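Local atomic coordinates of Bis(5'-nucleosyl)-tetraphosphatase [asymmetrical] (Caenorhabditis elegans, PDB entry 1KTG), a protein that hydrolyses diadenosine tetraphosphate asymmetrically to AMP and ATP, using divalent metal ions such as magnesium, as a member of the Nudix family. Residues 4-9 with 46-51; 8-13 with 88-93; 15-20 with 109-114; 21-26 with 102-107; 113-118 with 126-131. All coordinates share one frame; numbering follows the deposited sequence.

Overall arrangement
The chain opens with strand 3-14, and contacts 1 and 2 both start on it. Contact 1 (4-9 with 46-51) closes a loop back to the Nudix helix 45-57. Contact 2 (8-13 with 88-93) shares Leu8 and Val9 with it and pairs the strand in parallel with strand 81-92. Strand 17-25 follows and carries contacts 3 and 4, both made with strand 104-110 and what lies next to it. Contact 4 (21-26 with 102-107) nests inside the loop closed by contact 3 (15-20 with 109-114), and both cross contacts 1 and 2. Contact 5 (113-118 with 126-131) comes last, a short helical closure, and Val9 packs against its second helix.

Contact 1 (4-9 with 46-51)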
# COMPACT_ATOMS: atom_id res chain seq x y z
N LYS A 4 -9.07 -5.02 -11.92
CA LYS A 4 -7.91 -4.16 -11.72
C LYS A 4 -8.03 -3.26 -10.51
O LYS A 4 -9.07 -2.62 -10.28
CB LYS A 4 -7.71 -3.30 -12.97
N ALA A 5 -6.95 -3.21 -9.73
CA ALA A 5 -6.86 -2.38 -8.54
C ALA A 5 -5.45 -1.81 -8.46
O ALA A 5 -4.55 -2.25 -9.15
CB ALA A 5 -7.16 -3.20 -7.30
N ALA A 6 -5.27 -0.84 -7.58
CA ALA A 6 -3.96 -0.23 -7.40
C ALA A 6 -3.87 0.43 -6.04
O ALA A 6 -4.87 0.75 -5.42
CB ALA A 6 -3.71 0.78 -8.47
N GLY A 7 -2.64 0.66 -5.60
CA GLY A 7 -2.42 1.33 -4.35
C GLY A 7 -1.01 1.84 -4.23
O GLY A 7 -0.24 1.82 -5.18
N LEU A 8 -0.68 2.29 -3.03
CA LEU A 8 0.62 2.84 -2.75
C LEU A 8 1.21 2.17 -1.51
O LEU A 8 0.55 2.07 -0.48
CB LEU A 8 0.51 4.35 -2.50
CG LEU A 8 0.04 5.21 -3.68
CD1 LEU A 8 0.00 6.68 -3.32
CD2 LEU A 8 0.90 4.98 -4.91
N VAL A 9 2.42 1.66 -1.66
CA VAL A 9 3.16 1.14 -0.53
C VAL A 9 3.77 2.38 0.10
O VAL A 9 4.76 2.92 -0.38
CB VAL A 9 4.24 0.14 -0.95
CG1 VAL A 9 5.16 -0.22 0.23
CG2 VAL A 9 3.60 -1.12 -1.50
N TRP A 46 -2.78 4.62 -11.73
CA TRP A 46 -2.14 5.72 -11.02
C TRP A 46 -3.19 6.51 -10.25
O TRP A 46 -3.07 6.72 -9.04
CB TRP A 46 -1.40 6.60 -12.04
CG TRP A 46 -0.69 7.82 -11.50
CD1 TRP A 46 -1.07 9.12 -11.68
CD2 TRP A 46 0.56 7.86 -10.80
NE1 TRP A 46 -0.15 9.96 -11.10
CE2 TRP A 46 0.85 9.21 -10.54
CE3 TRP A 46 1.45 6.89 -10.34
CZ2 TRP A 46 2.00 9.61 -9.87
CZ3 TRP A 46 2.58 7.29 -9.66
CH2 TRP A 46 2.84 8.64 -9.43
N GLN A 47 -4.25 6.93 -10.95
CA GLN A 47 -5.29 7.73 -10.31
C GLN A 47 -5.94 6.97 -9.16
O GLN A 47 -6.24 7.53 -8.11
CB GLN A 47 -6.34 8.15 -11.35
CG GLN A 47 -5.81 9.15 -12.38
CD GLN A 47 -6.82 9.45 -13.48
OE1 GLN A 47 -7.61 8.59 -13.85
NE2 GLN A 47 -6.77 10.67 -14.01
N ALA A 48 -6.17 5.68 -9.38
CA ALA A 48 -6.84 4.86 -8.38
C ALA A 48 -6.00 4.74 -7.11
O ALA A 48 -6.50 4.89 -5.99
CB ALA A 48 -7.13 3.50 -8.97
N ALA A 49 -4.71 4.50 -7.29
CA ALA A 49 -3.80 4.34 -6.16
C ALA A 49 -3.78 5.60 -5.30
O ALA A 49 -3.76 5.54 -4.07
CB ALA A 49 -2.41 4.03 -6.66
N ILE A 50 -3.76 6.75 -5.95
CA ILE A 50 -3.72 8.02 -5.24
C ILE A 50 -5.04 8.27 -4.52
O ILE A 50 -5.07 8.64 -3.33
CB ILE A 50 -3.40 9.16 -6.23
CG1 ILE A 50 -1.97 8.98 -6.76
CG2 ILE A 50 -3.55 10.53 -5.55
CD1 ILE A 50 -1.63 9.88 -7.94
N ARG A 51 -6.15 8.06 -5.21
CA ARG A 51 -7.46 8.31 -4.62
C ARG A 51 -7.74 7.37 -3.45
O ARG A 51 -8.26 7.78 -2.41
CB ARG A 51 -8.57 8.20 -5.67
CG ARG A 51 -9.98 8.31 -5.10
CD ARG A 51 -11.08 7.99 -6.09
NE ARG A 51 -10.77 6.76 -6.81
CZ ARG A 51 -10.86 5.54 -6.29
NH1 ARG A 51 -11.29 5.38 -5.05
NH2 ARG A 51 -10.52 4.48 -7.02
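This is a buried strand-on-helix packing contact in the core of the Nudix fold. Strand 3-14 of the mixed sheet passes under helix 45-57, the helix of the Nudix box. The short axes come within 6.0 Å and run 54° apart. No hydrogen bond joins the two segments, and the contact is made of small apolar groups. Ala49 is the central residue. Its CB points at the strand and sits over Gly7, 3.4 Å from Gly7 O. Gly7 CA and Ala49 CA are 3.8 Å apart. The small side chain of Ala49, lying on the strand backbone, lets the helix come this close. Ala6 and Leu8 flank the glycine, and both point toward the helix. Ala6 CB meets Ala49 CB at 3.9 Å and reaches Ala48 CB more loosely. Arg51, which takes no part in the packing, forms salt bridges with Glu43 and Glu55. Glu52 and Glu56, further along the same helix, bind magnesium, so the packing joins the metal-binding helix to the sheet. Leu8 CG lies anti to its own carbonyl carbon (chi1 -64°). From there Leu8 CD2 touches Ala49 CB at 3.9 Å, while Leu8 CG lies 3.8 Å from Ala49 O.

Contact 2 (8-13 with 88-93); sequences LVIYRK and WLAKLN
Tyr11 lays its ring against Lys91, with Tyr11 CZ 3.3 Å from Lys91 CB. Lys91 CA sits over one ring face, and Lys91 CG makes an off-centre CH-pi contact. Tyr11 CG stands between its backbone N and carbonyl carbon (chi1 75°), which swings the ring over the neighbouring strand. Leu89 CD1 meets Tyr11 CD2 at 3.7 Å and also touches Val9 CG1. Ile10 and Ala90 lie on the other face of the sheet, where Ile10 CD1 meets Ala90 CB at 3.9 Å. Four backbone bonds set this parallel pairing, within the mixed sheet of the Nudix fold. Val9 N gives to Trp88 O and Tyr11 N to Ala90 O. Ala90 N gives to Val9 O, and Leu92 N to Tyr11 O at 2.8 Å, nearly straight at 172°. A water continues the pairing between Lys13 N and Leu92 O. Further out, Tyr11 OH bonds His67 and Arg12 bridges to Glu19. Helix 122-137 covers Val9, Tyr11 and Leu89, while Leu8 faces helix 45-57 and Leu64 of strand 64-78.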
# COMPACT_ATOMS: atom_id res chain seq x y z
N LEU A 8 -0.68 2.29 -3.03
CA LEU A 8 0.62 2.84 -2.75
C LEU A 8 1.21 2.17 -1.51
O LEU A 8 0.55 2.07 -0.48
CB LEU A 8 0.51 4.35 -2.50
CG LEU A 8 0.04 5.21 -3.68
CD1 LEU A 8 0.00 6.68 -3.32
CD2 LEU A 8 0.90 4.98 -4.91
N VAL A 9 2.42 1.66 -1.66
CA VAL A 9 3.16 1.14 -0.53
C VAL A 9 3.77 2.38 0.10
O VAL A 9 4.76 2.92 -0.38
CB VAL A 9 4.24 0.14 -0.95
CG1 VAL A 9 5.16 -0.22 0.23
CG2 VAL A 9 3.60 -1.12 -1.50
N ILE A 10 3.09 2.90 1.11
CA ILE A 10 3.55 4.07 1.83
C ILE A 10 4.60 3.67 2.85
O ILE A 10 4.41 2.70 3.59
CB ILE A 10 2.38 4.69 2.60
CG1 ILE A 10 1.22 5.03 1.66
CG2 ILE A 10 2.88 5.89 3.41
CD1 ILE A 10 1.54 6.03 0.60
N TYR A 11 5.69 4.42 2.90
CA TYR A 11 6.71 4.22 3.92
C TYR A 11 7.09 5.56 4.52
O TYR A 11 6.84 6.62 3.93
CB TYR A 11 7.96 3.53 3.37
CG TYR A 11 8.87 4.41 2.54
CD1 TYR A 11 10.04 4.95 3.07
CD2 TYR A 11 8.58 4.69 1.21
CE1 TYR A 11 10.88 5.75 2.31
CE2 TYR A 11 9.42 5.48 0.44
CZ TYR A 11 10.57 6.01 0.99
OH TYR A 11 11.41 6.80 0.22
N ARG A 12 7.70 5.49 5.69
CA ARG A 12 8.27 6.65 6.32
C ARG A 12 9.62 6.25 6.89
O ARG A 12 9.96 5.06 6.96
CB ARG A 12 7.36 7.19 7.42
CG ARG A 12 7.36 6.35 8.69
CD ARG A 12 6.36 6.82 9.73
NE ARG A 12 6.41 6.00 10.94
CZ ARG A 12 5.66 6.20 12.01
NH1 ARG A 12 4.79 7.21 12.05
NH2 ARG A 12 5.80 5.39 13.05
N LYS A 13 10.40 7.25 7.28
CA LYS A 13 11.67 6.99 7.93
C LYS A 13 11.51 7.53 9.34
O LYS A 13 11.26 8.72 9.53
CB LYS A 13 12.83 7.66 7.17
CG LYS A 13 14.00 6.72 6.94
CD LYS A 13 15.06 7.32 6.06
CE LYS A 13 15.63 6.27 5.13
NZ LYS A 13 16.99 6.65 4.69
N TRP A 88 2.81 1.36 -6.33
CA TRP A 88 3.99 2.21 -6.42
C TRP A 88 4.49 2.48 -4.99
O TRP A 88 3.70 2.56 -4.06
CB TRP A 88 3.66 3.56 -7.05
CG TRP A 88 3.54 3.61 -8.53
CD1 TRP A 88 4.53 3.93 -9.44
CD2 TRP A 88 2.35 3.43 -9.30
NE1 TRP A 88 4.02 3.92 -10.71
CE2 TRP A 88 2.69 3.62 -10.66
CE3 TRP A 88 1.02 3.11 -8.98
CZ2 TRP A 88 1.75 3.50 -11.69
CZ3 TRP A 88 0.10 3.01 -10.01
CH2 TRP A 88 0.47 3.20 -11.34
N LEU A 89 5.80 2.62 -4.82
CA LEU A 89 6.40 2.97 -3.53
C LEU A 89 6.28 4.49 -3.34
O LEU A 89 6.49 5.25 -4.27
CB LEU A 89 7.86 2.51 -3.50
CG LEU A 89 8.64 2.70 -2.20
CD1 LEU A 89 8.06 1.86 -1.07
CD2 LEU A 89 10.12 2.41 -2.39
N ALA A 90 5.94 4.94 -2.14
CA ALA A 90 5.74 6.36 -1.89
C ALA A 90 6.16 6.74 -0.47
O ALA A 90 5.73 6.11 0.50
CB ALA A 90 4.29 6.72 -2.11
N LYS A 91 6.97 7.78 -0.36
CA LYS A 91 7.45 8.23 0.93
C LYS A 91 6.52 9.27 1.53
O LYS A 91 6.21 10.26 0.89
CB LYS A 91 8.83 8.85 0.80
CG LYS A 91 9.40 9.36 2.11
CD LYS A 91 10.84 9.81 1.97
CE LYS A 91 11.42 10.23 3.30
NZ LYS A 91 12.85 10.62 3.16
N LEU A 92 6.09 9.03 2.77
CA LEU A 92 5.35 10.03 3.53
C LEU A 92 6.41 10.96 4.12
O LEU A 92 7.11 10.60 5.05
CB LEU A 92 4.53 9.38 4.63
CG LEU A 92 3.63 10.33 5.44
CD1 LEU A 92 2.52 10.91 4.57
CD2 LEU A 92 3.05 9.59 6.64
N ASN A 93 6.51 12.16 3.57
CA ASN A 93 7.58 13.09 3.91
C ASN A 93 7.58 13.66 5.31
O ASN A 93 8.63 13.78 5.95
CB ASN A 93 7.58 14.20 2.89
CG ASN A 93 7.96 13.69 1.52
OD1 ASN A 93 8.93 12.95 1.40
ND2 ASN A 93 7.19 14.04 0.51
O HOH W 1 9.55 10.16 6.72

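Contact 3 (15-20 with 109-114); sequences AGKIEF and WCELED. With MG (magnesium ion), chain E.
Phe20 and Cys110 form an antiparallel hydrogen-bonded pair, with Phe20 N 2.7 Å from Cys110 O and Cys110 N 2.8 Å from Phe20 O. Beyond this pair segment 109-114 turns from strand into helix 112-119, with Glu111 at the N-cap position. A water bridges Ile18 O and Leu112 N there. The Phe20 ring runs beside Leu112, both pointing the same way, and Phe20 CE1 lies 4.1 Å from Leu112 CD1. Cys110 O lies at the edge of this ring. Glu19 crosses Trp109 at about a right angle, and Glu19 OE1 comes within 3.4 Å of Trp109 CB. The same OE1 forms a salt bridge with Arg12, which also makes a cation-pi contact with Trp109. Glu19 OE2 accepts hydrogen bonds from two waters that bind a magnesium ion. Glu111 OE2 binds this ion directly at 2.0 Å. The bent chain of Lys17 crosses Glu111 at about a right angle, and its NZ reaches Glu111 OE1 at 3.2 Å in a salt bridge whose hydrogen bond is weak. The metal probably eases the closeness of the two glutamates. This magnesium lies apart from the cluster at Glu52, Glu56 and Glu103. This is an antiparallel strand pair of the Nudix fold, where strand 104-110 gives way to helix 112-119.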
# COMPACT_ATOMS: atom_id res chain seq x y z
N ALA A 15 13.39 8.05 12.75
CA ALA A 15 14.70 8.03 13.39
C ALA A 15 15.68 7.16 12.62
O ALA A 15 16.47 6.43 13.21
CB ALA A 15 14.59 7.55 14.84
N GLY A 16 15.62 7.24 11.29
CA GLY A 16 16.53 6.53 10.42
C GLY A 16 16.04 5.17 9.95
O GLY A 16 16.64 4.58 9.04
N LYS A 17 14.96 4.67 10.54
CA LYS A 17 14.44 3.35 10.18
C LYS A 17 13.23 3.40 9.25
O LYS A 17 12.28 4.13 9.49
CB LYS A 17 14.06 2.55 11.44
CG LYS A 17 13.83 1.06 11.20
CD LYS A 17 15.13 0.37 10.74
CE LYS A 17 15.82 -0.57 11.75
NZ LYS A 17 15.26 -0.69 13.11
N ILE A 18 13.29 2.60 8.19
CA ILE A 18 12.18 2.50 7.25
C ILE A 18 11.03 1.73 7.89
O ILE A 18 11.24 0.68 8.52
CB ILE A 18 12.62 1.78 5.97
CG1 ILE A 18 13.72 2.57 5.23
CG2 ILE A 18 11.42 1.54 5.05
CD1 ILE A 18 13.26 3.86 4.65
N GLU A 19 9.83 2.28 7.78
CA GLU A 19 8.61 1.62 8.24
C GLU A 19 7.57 1.73 7.14
O GLU A 19 7.49 2.75 6.46
CB GLU A 19 8.08 2.28 9.51
CG GLU A 19 9.01 2.14 10.70
CD GLU A 19 8.44 2.74 11.99
OE1 GLU A 19 7.57 3.62 11.90
OE2 GLU A 19 8.86 2.33 13.08
N PHE A 20 6.81 0.65 6.95
CA PHE A 20 5.72 0.57 5.96
C PHE A 20 4.33 0.64 6.62
O PHE A 20 4.09 0.02 7.68
CB PHE A 20 5.83 -0.75 5.17
CG PHE A 20 7.13 -0.89 4.43
CD1 PHE A 20 8.18 -1.57 5.00
CD2 PHE A 20 7.30 -0.31 3.18
CE1 PHE A 20 9.39 -1.69 4.34
CE2 PHE A 20 8.50 -0.43 2.51
CZ PHE A 20 9.55 -1.12 3.10
N TRP A 109 2.53 0.99 11.68
CA TRP A 109 3.74 1.34 10.95
C TRP A 109 4.72 0.21 11.25
O TRP A 109 5.10 0.00 12.40
CB TRP A 109 4.29 2.68 11.40
CG TRP A 109 3.52 3.84 10.85
CD1 TRP A 109 2.58 4.59 11.48
CD2 TRP A 109 3.65 4.40 9.53
NE1 TRP A 109 2.10 5.57 10.65
CE2 TRP A 109 2.75 5.47 9.44
CE3 TRP A 109 4.44 4.09 8.42
CZ2 TRP A 109 2.62 6.24 8.29
CZ3 TRP A 109 4.31 4.86 7.27
CH2 TRP A 109 3.41 5.92 7.22
N CYS A 110 5.12 -0.52 10.22
CA CYS A 110 5.89 -1.75 10.40
C CYS A 110 7.25 -1.77 9.73
O CYS A 110 7.36 -1.45 8.55
CB CYS A 110 5.11 -2.93 9.82
SG CYS A 110 3.35 -2.98 10.21
N GLU A 111 8.26 -2.21 10.48
CA GLU A 111 9.57 -2.51 9.92
C GLU A 111 9.40 -3.69 8.94
O GLU A 111 8.46 -4.47 9.04
CB GLU A 111 10.58 -2.82 11.01
CG GLU A 111 10.97 -1.60 11.82
CD GLU A 111 12.02 -1.90 12.87
OE1 GLU A 111 12.91 -2.73 12.59
OE2 GLU A 111 11.97 -1.30 13.96
N LEU A 112 10.32 -3.80 7.99
CA LEU A 112 10.19 -4.79 6.91
C LEU A 112 9.75 -6.20 7.31
O LEU A 112 8.81 -6.75 6.74
CB LEU A 112 11.51 -4.89 6.16
CG LEU A 112 11.52 -5.96 5.06
CD1 LEU A 112 10.54 -5.62 3.96
CD2 LEU A 112 12.92 -6.11 4.51
N GLU A 113 10.43 -6.82 8.26
CA GLU A 113 10.11 -8.20 8.60
C GLU A 113 8.73 -8.34 9.22
O GLU A 113 8.00 -9.29 8.93
CB GLU A 113 11.19 -8.78 9.49
CG GLU A 113 12.55 -8.88 8.79
CD GLU A 113 12.53 -9.75 7.54
OE1 GLU A 113 11.67 -10.65 7.42
OE2 GLU A 113 13.39 -9.52 6.66
N ASP A 114 8.37 -7.38 10.06
CA ASP A 114 7.07 -7.35 10.71
C ASP A 114 5.98 -7.12 9.68
O ASP A 114 4.90 -7.74 9.72
CB ASP A 114 7.06 -6.23 11.75
CG ASP A 114 5.82 -6.22 12.60
OD1 ASP A 114 5.25 -5.12 12.83
OD2 ASP A 114 5.35 -7.27 13.09
MG MG E . 10.92 0.05 15.10
O HOH W 2 12.35 -1.77 7.64
O HOH W 3 11.33 1.74 13.78
O HOH W 4 9.06 -0.06 14.02

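Contact 4 (21-26 with 102-107). With MG (magnesium ion), chain I; MG (magnesium ion), chain H; OH (hydroxide ion), chain D.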
# COMPACT_ATOMS: atom_id res chain seq x y z
N LEU A 21 3.41 1.37 6.00
CA LEU A 21 2.07 1.51 6.55
C LEU A 21 1.15 0.39 6.07
O LEU A 21 1.00 0.17 4.88
CB LEU A 21 1.46 2.87 6.16
CG LEU A 21 0.03 3.14 6.65
CD1 LEU A 21 -0.05 3.18 8.18
CD2 LEU A 21 -0.54 4.43 6.05
N LEU A 22 0.56 -0.33 7.01
CA LEU A 22 -0.41 -1.36 6.69
C LEU A 22 -1.73 -1.01 7.36
O LEU A 22 -1.75 -0.47 8.49
CB LEU A 22 0.06 -2.74 7.14
CG LEU A 22 1.29 -3.29 6.41
CD1 LEU A 22 1.66 -4.65 6.98
CD2 LEU A 22 1.06 -3.40 4.92
N LEU A 23 -2.82 -1.33 6.66
CA LEU A 23 -4.20 -1.11 7.12
C LEU A 23 -4.95 -2.44 7.26
O LEU A 23 -4.85 -3.33 6.41
CB LEU A 23 -4.96 -0.23 6.13
CG LEU A 23 -4.29 1.04 5.63
CD1 LEU A 23 -5.23 1.73 4.64
CD2 LEU A 23 -3.94 1.97 6.78
N GLN A 24 -5.69 -2.57 8.34
CA GLN A 24 -6.43 -3.79 8.60
C GLN A 24 -7.88 -3.62 8.18
O GLN A 24 -8.59 -2.71 8.65
CB GLN A 24 -6.34 -4.15 10.08
CG GLN A 24 -6.81 -5.55 10.36
CD GLN A 24 -6.96 -5.84 11.83
OE1 GLN A 24 -7.24 -4.94 12.63
NE2 GLN A 24 -6.78 -7.10 12.20
N ALA A 25 -8.33 -4.49 7.28
CA ALA A 25 -9.69 -4.44 6.77
C ALA A 25 -10.70 -4.60 7.89
O ALA A 25 -10.49 -5.38 8.81
CB ALA A 25 -9.90 -5.52 5.74
N SER A 26 -11.81 -3.89 7.78
CA SER A 26 -12.86 -3.94 8.78
C SER A 26 -13.84 -5.09 8.54
O SER A 26 -14.76 -5.31 9.33
CB SER A 26 -13.63 -2.63 8.77
OG SER A 26 -14.26 -2.46 7.52
N HIS A 102 -14.44 3.69 6.83
CA HIS A 102 -15.16 2.50 7.26
C HIS A 102 -14.56 1.20 6.73
O HIS A 102 -14.87 0.13 7.25
CB HIS A 102 -16.64 2.56 6.85
CG HIS A 102 -16.86 2.52 5.38
ND1 HIS A 102 -16.84 1.35 4.65
CD2 HIS A 102 -17.14 3.51 4.49
CE1 HIS A 102 -17.07 1.61 3.38
NE2 HIS A 102 -17.27 2.91 3.25
N GLU A 103 -13.70 1.29 5.71
CA GLU A 103 -13.09 0.09 5.12
C GLU A 103 -11.99 -0.56 5.97
O GLU A 103 -11.62 -1.71 5.71
CB GLU A 103 -12.58 0.40 3.70
CG GLU A 103 -13.73 0.62 2.73
CD GLU A 103 -13.31 0.75 1.28
OE1 GLU A 103 -12.11 0.94 0.99
OE2 GLU A 103 -14.21 0.66 0.43
N HIS A 104 -11.49 0.16 6.98
CA HIS A 104 -10.42 -0.35 7.84
C HIS A 104 -10.68 -0.09 9.32
O HIS A 104 -11.41 0.84 9.69
CB HIS A 104 -9.06 0.19 7.38
CG HIS A 104 -8.76 -0.21 5.98
ND1 HIS A 104 -9.22 0.51 4.90
CD2 HIS A 104 -8.14 -1.30 5.47
CE1 HIS A 104 -8.86 -0.10 3.78
NE2 HIS A 104 -8.22 -1.21 4.10
N GLN A 105 -10.09 -0.94 10.16
CA GLN A 105 -10.35 -0.89 11.59
C GLN A 105 -9.10 -0.63 12.42
O GLN A 105 -9.20 -0.43 13.63
CB GLN A 105 -11.02 -2.19 12.05
CG GLN A 105 -10.19 -3.46 11.80
CD GLN A 105 -10.87 -4.70 12.37
OE1 GLN A 105 -10.22 -5.55 12.97
NE2 GLN A 105 -12.17 -4.80 12.18
N ASN A 106 -7.93 -0.62 11.79
CA ASN A 106 -6.68 -0.35 12.50
C ASN A 106 -5.55 -0.18 11.49
O ASN A 106 -5.74 -0.41 10.30
CB ASN A 106 -6.36 -1.53 13.44
CG ASN A 106 -5.38 -1.16 14.57
OD1 ASN A 106 -4.92 -2.03 15.31
ND2 ASN A 106 -5.10 0.12 14.73
N TRP A 107 -4.39 0.27 11.96
CA TRP A 107 -3.23 0.40 11.10
C TRP A 107 -1.99 0.17 11.93
O TRP A 107 -2.06 0.12 13.15
CB TRP A 107 -3.18 1.79 10.43
CG TRP A 107 -2.71 2.93 11.30
CD1 TRP A 107 -1.42 3.31 11.52
CD2 TRP A 107 -3.53 3.85 12.04
NE1 TRP A 107 -1.39 4.40 12.36
CE2 TRP A 107 -2.67 4.75 12.69
CE3 TRP A 107 -4.91 4.00 12.21
CZ2 TRP A 107 -3.14 5.78 13.50
CZ3 TRP A 107 -5.37 5.02 13.02
CH2 TRP A 107 -4.49 5.90 13.66
MG MG I . -10.99 1.61 -0.75
MG MG H . -14.25 0.51 -1.63
O OH D . -12.81 1.86 -1.89
O HOH W 5 -14.46 0.63 -3.88
O HOH W 6 -15.93 -0.82 -1.51
O HOH W 7 -15.71 2.23 -1.51
O HOH W 8 -11.49 3.61 -0.03
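Ser26 OG gives its proton to His102 O at 2.7 Å, in the plane of that carbonyl. Ser26 N bonds Glu103 O at 3.0 Å, from above the carbonyl plane. Together they fasten the end of strand 17-25 to residues 102-103. Next along, Gln105 N bonds Gln24 O at 2.8 Å, and Gln24 N bonds Asn106 O. The strands run antiparallel here, and segment 102-107 turns a corner at Gln105. Leu23 packs against His104 at about a right angle, its CD1 standing 4.1 Å above the centre of the imidazole. In this Nudix active site, Glu103 follows His102 and points away from the strand to the metals. Its carboxylate bridges two magnesium ions, with Glu103 OE1 2.2 Å from one and Glu103 OE2 2.1 Å from the other. A hydroxide ion also joins both metals, and Glu52 and Glu56 also bind the magnesium held by Glu103 OE1. At the far end Leu21 CD1 touches Trp107 CD1 at 3.6 Å, and Leu23 CD2 meets Trp107 CB at 3.7 Å.

Contact 5 (113-118 with 126-131); sequences EDAIKI and SLLRKF
Arg129 and Glu113 cross at about a right angle, and the guanidinium meets the carboxylate end-on. Two nitrogens grip two oxygens. Arg129 NH1 bonds Glu113 OE1 at 2.9 Å, and Arg129 NH2 bonds Glu113 OE2 at 3.0 Å. Both oxygens are met on their syn side, but the two planes stay 35° apart, so the pair is twisted rather than flat. The Glu113 chain bends at its second torsion (chi2 -59°), which brings the carboxylate back toward the second helix although its CB points away. The Arg129 chain is extended from CG to NE and reaches across to it. Ile116 approaches the same guanidinium from another direction. Its CD1 stands over the centre of one face, 3.4 Å from Arg129 CZ. The group therefore has a methyl over one face and a carboxylate near its edge, which together should limit its rotation. The two segments belong to helices 112-119 and 122-137, a helical pair at the C-terminal end of the Nudix fold. Their directions are nearly antiparallel at 159°, and the axes come within 9.8 Å. Deeper between them, Leu128 and Ile116 slide past each other in opposite directions, with Leu128 CD1 4.2 Å from Ile116 CG1. Leu128 CD1 also meets Ala115 CB at 4.0 Å. On the sheet side Leu128 packs on Val9 of strand 3-14, and Ala115 on Cys110 of strand 104-110.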
# COMPACT_ATOMS: atom_id res chain seq x y z
N GLU A 113 10.43 -6.82 8.26
CA GLU A 113 10.11 -8.20 8.60
C GLU A 113 8.73 -8.34 9.22
O GLU A 113 8.00 -9.29 8.93
CB GLU A 113 11.19 -8.78 9.49
CG GLU A 113 12.55 -8.88 8.79
CD GLU A 113 12.53 -9.75 7.54
OE1 GLU A 113 11.67 -10.65 7.42
OE2 GLU A 113 13.39 -9.52 6.66
N ASP A 114 8.37 -7.38 10.06
CA ASP A 114 7.07 -7.35 10.71
C ASP A 114 5.98 -7.12 9.68
O ASP A 114 4.90 -7.74 9.72
CB ASP A 114 7.06 -6.23 11.75
CG ASP A 114 5.82 -6.22 12.60
OD1 ASP A 114 5.25 -5.12 12.83
OD2 ASP A 114 5.35 -7.27 13.09
N ALA A 115 6.26 -6.22 8.74
CA ALA A 115 5.31 -5.94 7.67
C ALA A 115 5.04 -7.21 6.87
O ALA A 115 3.89 -7.50 6.52
CB ALA A 115 5.83 -4.82 6.77
N ILE A 116 6.09 -7.97 6.59
CA ILE A 116 5.94 -9.20 5.82
C ILE A 116 5.09 -10.20 6.60
O ILE A 116 4.17 -10.81 6.04
CB ILE A 116 7.31 -9.80 5.47
CG1 ILE A 116 8.02 -8.93 4.44
CG2 ILE A 116 7.16 -11.19 4.90
CD1 ILE A 116 9.52 -9.18 4.37
N LYS A 117 5.39 -10.37 7.88
CA LYS A 117 4.62 -11.27 8.71
C LYS A 117 3.14 -10.88 8.75
O LYS A 117 2.26 -11.74 8.63
CB LYS A 117 5.19 -11.30 10.13
N ILE A 118 2.87 -9.59 8.95
CA ILE A 118 1.49 -9.09 9.09
C ILE A 118 0.72 -9.18 7.76
O ILE A 118 -0.46 -9.54 7.74
CB ILE A 118 1.47 -7.65 9.65
CG1 ILE A 118 1.85 -7.67 11.14
CG2 ILE A 118 0.10 -7.02 9.47
CD1 ILE A 118 1.98 -6.28 11.79
N SER A 126 7.41 -10.70 -1.00
CA SER A 126 8.44 -10.52 -2.03
C SER A 126 8.45 -9.08 -2.58
O SER A 126 9.51 -8.52 -2.84
CB SER A 126 8.22 -11.52 -3.17
OG SER A 126 8.41 -12.83 -2.70
N LEU A 127 7.26 -8.50 -2.73
CA LEU A 127 7.12 -7.13 -3.22
C LEU A 127 7.76 -6.16 -2.22
O LEU A 127 8.55 -5.29 -2.60
CB LEU A 127 5.64 -6.81 -3.44
CG LEU A 127 5.30 -5.43 -4.00
CD1 LEU A 127 3.98 -5.48 -4.77
CD2 LEU A 127 5.22 -4.41 -2.89
N LEU A 128 7.46 -6.33 -0.94
CA LEU A 128 8.03 -5.47 0.09
C LEU A 128 9.56 -5.60 0.12
O LEU A 128 10.26 -4.60 0.28
CB LEU A 128 7.42 -5.81 1.47
CG LEU A 128 5.93 -5.47 1.65
CD1 LEU A 128 5.39 -6.06 2.95
CD2 LEU A 128 5.69 -3.99 1.60
N ARG A 129 10.08 -6.81 -0.07
CA ARG A 129 11.53 -7.00 -0.10
C ARG A 129 12.13 -6.24 -1.28
O ARG A 129 13.17 -5.59 -1.16
CB ARG A 129 11.90 -8.48 -0.18
CG ARG A 129 11.58 -9.24 1.09
CD ARG A 129 12.14 -10.63 1.18
NE ARG A 129 11.72 -11.29 2.42
CZ ARG A 129 12.26 -11.07 3.63
NH1 ARG A 129 11.79 -11.72 4.68
NH2 ARG A 129 13.27 -10.21 3.79
N LYS A 130 11.45 -6.31 -2.43
CA LYS A 130 11.90 -5.63 -3.64
C LYS A 130 11.95 -4.13 -3.43
O LYS A 130 12.93 -3.46 -3.78
CB LYS A 130 10.96 -5.96 -4.79
N PHE A 131 10.88 -3.61 -2.84
CA PHE A 131 10.75 -2.19 -2.55
C PHE A 131 11.79 -1.74 -1.53
O PHE A 131 12.35 -0.66 -1.65
CB PHE A 131 9.34 -1.89 -2.08
CG PHE A 131 8.33 -1.82 -3.20
CD1 PHE A 131 7.10 -1.21 -3.01
CD2 PHE A 131 8.62 -2.36 -4.46
CE1 PHE A 131 6.17 -1.11 -4.05
CE2 PHE A 131 7.69 -2.27 -5.50
CZ PHE A 131 6.47 -1.66 -5.30